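Local coordinates for protein DNA primase (Helicobacter pylori, PDB 4EHS) that synthesises short RNA primers for DNA polymerase during replication and stimulates the DnaB helicase, which its C-terminal domain binds, at residues L102-L105 and R106-R110. Sequence-based numbering, arbitrary orientation.
Sequences LLIL and RYFER
Ile-104 lays its CG2 methyl against CE2 and CD2 of the Phe-108 ring, 3.5 Å from CE2. The two side chains run side by side, one helical turn apart. CG2 stands anti to the backbone N of Ile-104, which turns this methyl toward the ring. Helix 122-140 covers the pair through Leu-139, Ala-135 and Ile-136, so this side of helix 96-117 belongs to the core of the helicase-binding domain. The Glu-109 side chain slants across Leu-105, with OE2 in van der Waals contact 3.9 Å from Leu-105 CG. Arg-106 runs extended from CG to NE, and Leu-102 CD2 lies over one face of its guanidinium. NH2 of that group is hydrogen-bonded to Pro-28 O. Successive i to i+4 bonds hold the backbone. The first, from Arg-106 N to Leu-102 O, is 2.9 Å long and nearly straight at 177°. Leu-103 O takes two donors: Tyr-107 N at 3.1 Å and a water at 2.8 Å. The same water accepts a bond from Arg-110 NH1, 2.9 Å away, in the plane of the guanidinium. One face of that group lies over Tyr-107 CA, offset toward its rim, while Tyr-107 OH is hydrogen-bonded to Glu-149 OE2. Apolar side chains of this turn thus pack on both helix 30-43 and helix 122-140, while a water lets an arginine reach a main-chain carbonyl that already serves a helix bond.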
ATOM      1  N   LEU A 102       1.704  15.402   3.637  1.00 15.22           N
ATOM      2  CA  LEU A 102       0.477  16.186   3.452  1.00 14.60           C
ATOM      3  C   LEU A 102      -0.359  15.684   2.298  1.00 14.59           C
ATOM      4  O   LEU A 102      -1.557  15.639   2.429  1.00 13.79           O
ATOM      5  CB  LEU A 102       0.898  17.665   3.248  1.00 16.00           C
ATOM      6  CG  LEU A 102      -0.251  18.651   3.109  1.00 17.85           C
ATOM      7  CD1 LEU A 102      -0.982  18.677   4.432  1.00 18.88           C
ATOM      8  CD2 LEU A 102       0.296  20.063   2.697  1.00 18.63           C
ATOM      9  N   LEU A 103       0.279  15.224   1.201  1.00 11.73           N
ATOM     10  CA  LEU A 103      -0.455  14.658   0.111  1.00 12.63           C
ATOM     11  C   LEU A 103      -1.229  13.406   0.563  1.00 12.39           C
ATOM     12  O   LEU A 103      -2.420  13.243   0.235  1.00 12.24           O
ATOM     13  CB  LEU A 103       0.518  14.260  -1.016  1.00 12.11           C
ATOM     14  CG  LEU A 103      -0.181  13.745  -2.271  1.00 12.90           C
ATOM     15  CD1 LEU A 103      -0.870  14.891  -2.931  1.00 16.03           C
ATOM     16  CD2 LEU A 103       0.952  13.222  -3.154  1.00 14.89           C
ATOM     17  N   ILE A 104      -0.536  12.553   1.321  1.00 12.70           N
ATOM     18  CA  ILE A 104      -1.194  11.338   1.827  1.00 13.00           C
ATOM     19  C   ILE A 104      -2.305  11.677   2.795  1.00 14.68           C
ATOM     20  O   ILE A 104      -3.387  11.063   2.691  1.00 15.44           O
ATOM     21  CB  ILE A 104      -0.169  10.374   2.435  1.00 13.48           C
ATOM     22  CG1 ILE A 104       0.833   9.922   1.357  1.00 11.81           C
ATOM     23  CG2 ILE A 104      -0.868   9.115   3.019  1.00 12.97           C
ATOM     24  CD1 ILE A 104       2.098   9.291   1.986  1.00 11.41           C
ATOM     25  N   LEU A 105      -2.028  12.582   3.742  1.00 15.83           N
ATOM     26  CA  LEU A 105      -3.063  13.071   4.702  1.00 18.55           C
ATOM     27  C   LEU A 105      -4.293  13.566   3.960  1.00 18.96           C
ATOM     28  O   LEU A 105      -5.431  13.111   4.267  1.00 17.80           O
ATOM     29  CB  LEU A 105      -2.512  14.143   5.675  1.00 18.55           C
ATOM     30  CG  LEU A 105      -3.509  14.808   6.649  1.00 21.41           C
ATOM     31  CD1 LEU A 105      -3.946  13.867   7.746  1.00 21.90           C
ATOM     32  CD2 LEU A 105      -2.935  16.060   7.264  1.00 26.26           C
ATOM     33  N   ARG A 106      -4.122  14.436   2.962  1.00 16.56           N
ATOM     34  CA  ARG A 106      -5.250  14.782   2.091  1.00 18.55           C
ATOM     35  C   ARG A 106      -6.047  13.655   1.464  1.00 18.91           C
ATOM     36  O   ARG A 106      -7.301  13.664   1.494  1.00 15.35           O
ATOM     37  CB  ARG A 106      -4.854  15.784   1.025  1.00 18.50           C
ATOM     38  CG  ARG A 106      -4.469  17.062   1.793  1.00 20.78           C
ATOM     39  CD  ARG A 106      -4.458  18.229   0.859  1.00 22.89           C
ATOM     40  NE  ARG A 106      -4.157  19.504   1.579  1.00 20.02           N
ATOM     41  CZ  ARG A 106      -3.951  20.627   0.880  1.00 18.96           C
ATOM     42  NH1 ARG A 106      -4.048  20.599  -0.448  1.00 17.52           N
ATOM     43  NH2 ARG A 106      -3.643  21.735   1.497  1.00 19.58           N
ATOM     44  N   TYR A 107      -5.342  12.657   0.957  1.00 16.65           N
ATOM     45  CA  TYR A 107      -6.007  11.469   0.412  1.00 16.77           C
ATOM     46  C   TYR A 107      -6.917  10.827   1.493  1.00 14.70           C
ATOM     47  O   TYR A 107      -8.073  10.520   1.233  1.00 18.91           O
ATOM     48  CB  TYR A 107      -4.939  10.466  -0.044  1.00 16.42           C
ATOM     49  CG  TYR A 107      -5.539   9.154  -0.455  1.00 17.37           C
ATOM     50  CD1 TYR A 107      -5.969   8.938  -1.770  1.00 22.12           C
ATOM     51  CD2 TYR A 107      -5.672   8.137   0.474  1.00 18.01           C
ATOM     52  CE1 TYR A 107      -6.550   7.730  -2.155  1.00 24.81           C
ATOM     53  CE2 TYR A 107      -6.266   6.939   0.104  1.00 20.01           C
ATOM     54  CZ  TYR A 107      -6.663   6.728  -1.204  1.00 25.71           C
ATOM     55  OH  TYR A 107      -7.243   5.489  -1.530  1.00 28.28           O
ATOM     56  N   PHE A 108      -6.402  10.617   2.669  1.00 15.95           N
ATOM     57  CA  PHE A 108      -7.208   9.960   3.728  1.00 15.51           C
ATOM     58  C   PHE A 108      -8.331  10.857   4.267  1.00 18.65           C
ATOM     59  O   PHE A 108      -9.422  10.344   4.615  1.00 17.71           O
ATOM     60  CB  PHE A 108      -6.353   9.423   4.857  1.00 15.22           C
ATOM     61  CG  PHE A 108      -5.610   8.166   4.500  1.00 14.08           C
ATOM     62  CD1 PHE A 108      -6.290   6.952   4.350  1.00 13.79           C
ATOM     63  CD2 PHE A 108      -4.245   8.178   4.323  1.00 13.84           C
ATOM     64  CE1 PHE A 108      -5.595   5.786   4.007  1.00 15.37           C
ATOM     65  CE2 PHE A 108      -3.532   7.001   4.034  1.00 14.09           C
ATOM     66  CZ  PHE A 108      -4.199   5.812   3.835  1.00 15.53           C
ATOM     67  N   GLU A 109      -8.115  12.178   4.267  1.00 17.70           N
ATOM     68  CA  GLU A 109      -9.212  13.077   4.649  1.00 21.06           C
ATOM     69  C   GLU A 109     -10.361  12.953   3.651  1.00 19.57           C
ATOM     70  O   GLU A 109     -11.542  12.853   4.063  1.00 21.28           O
ATOM     71  CB  GLU A 109      -8.655  14.519   4.799  1.00 20.87           C
ATOM     72  CG  GLU A 109      -7.861  14.717   6.093  1.00 25.55           C
ATOM     73  CD  GLU A 109      -7.222  16.124   6.200  1.00 29.65           C
ATOM     74  OE1 GLU A 109      -7.063  16.772   5.132  1.00 35.23           O
ATOM     75  OE2 GLU A 109      -6.886  16.552   7.340  1.00 36.46           O
ATOM     76  N   ARG A 110     -10.060  12.914   2.350  1.00 18.45           N
ATOM     77  CA  ARG A 110     -11.052  12.642   1.352  1.00 20.73           C
ATOM     78  C   ARG A 110     -11.751  11.275   1.546  1.00 22.84           C
ATOM     79  O   ARG A 110     -12.957  11.159   1.291  1.00 24.24           O
ATOM     80  CB  ARG A 110     -10.478  12.684  -0.065  1.00 21.15           C
ATOM     81  CG  ARG A 110     -10.113  14.101  -0.525  1.00 22.99           C
ATOM     82  CD  ARG A 110      -9.743  14.170  -2.003  1.00 23.25           C
ATOM     83  NE  ARG A 110      -8.777  13.218  -2.538  1.00 25.98           N
ATOM     84  CZ  ARG A 110      -7.435  13.347  -2.480  1.00 23.01           C
ATOM     85  NH1 ARG A 110      -6.882  14.388  -1.873  1.00 18.65           N
ATOM     86  NH2 ARG A 110      -6.674  12.426  -3.064  1.00 21.11           N
TER
HETATM   87  O   HOH W   1      -4.078  13.660  -1.964  1.00 18.30           O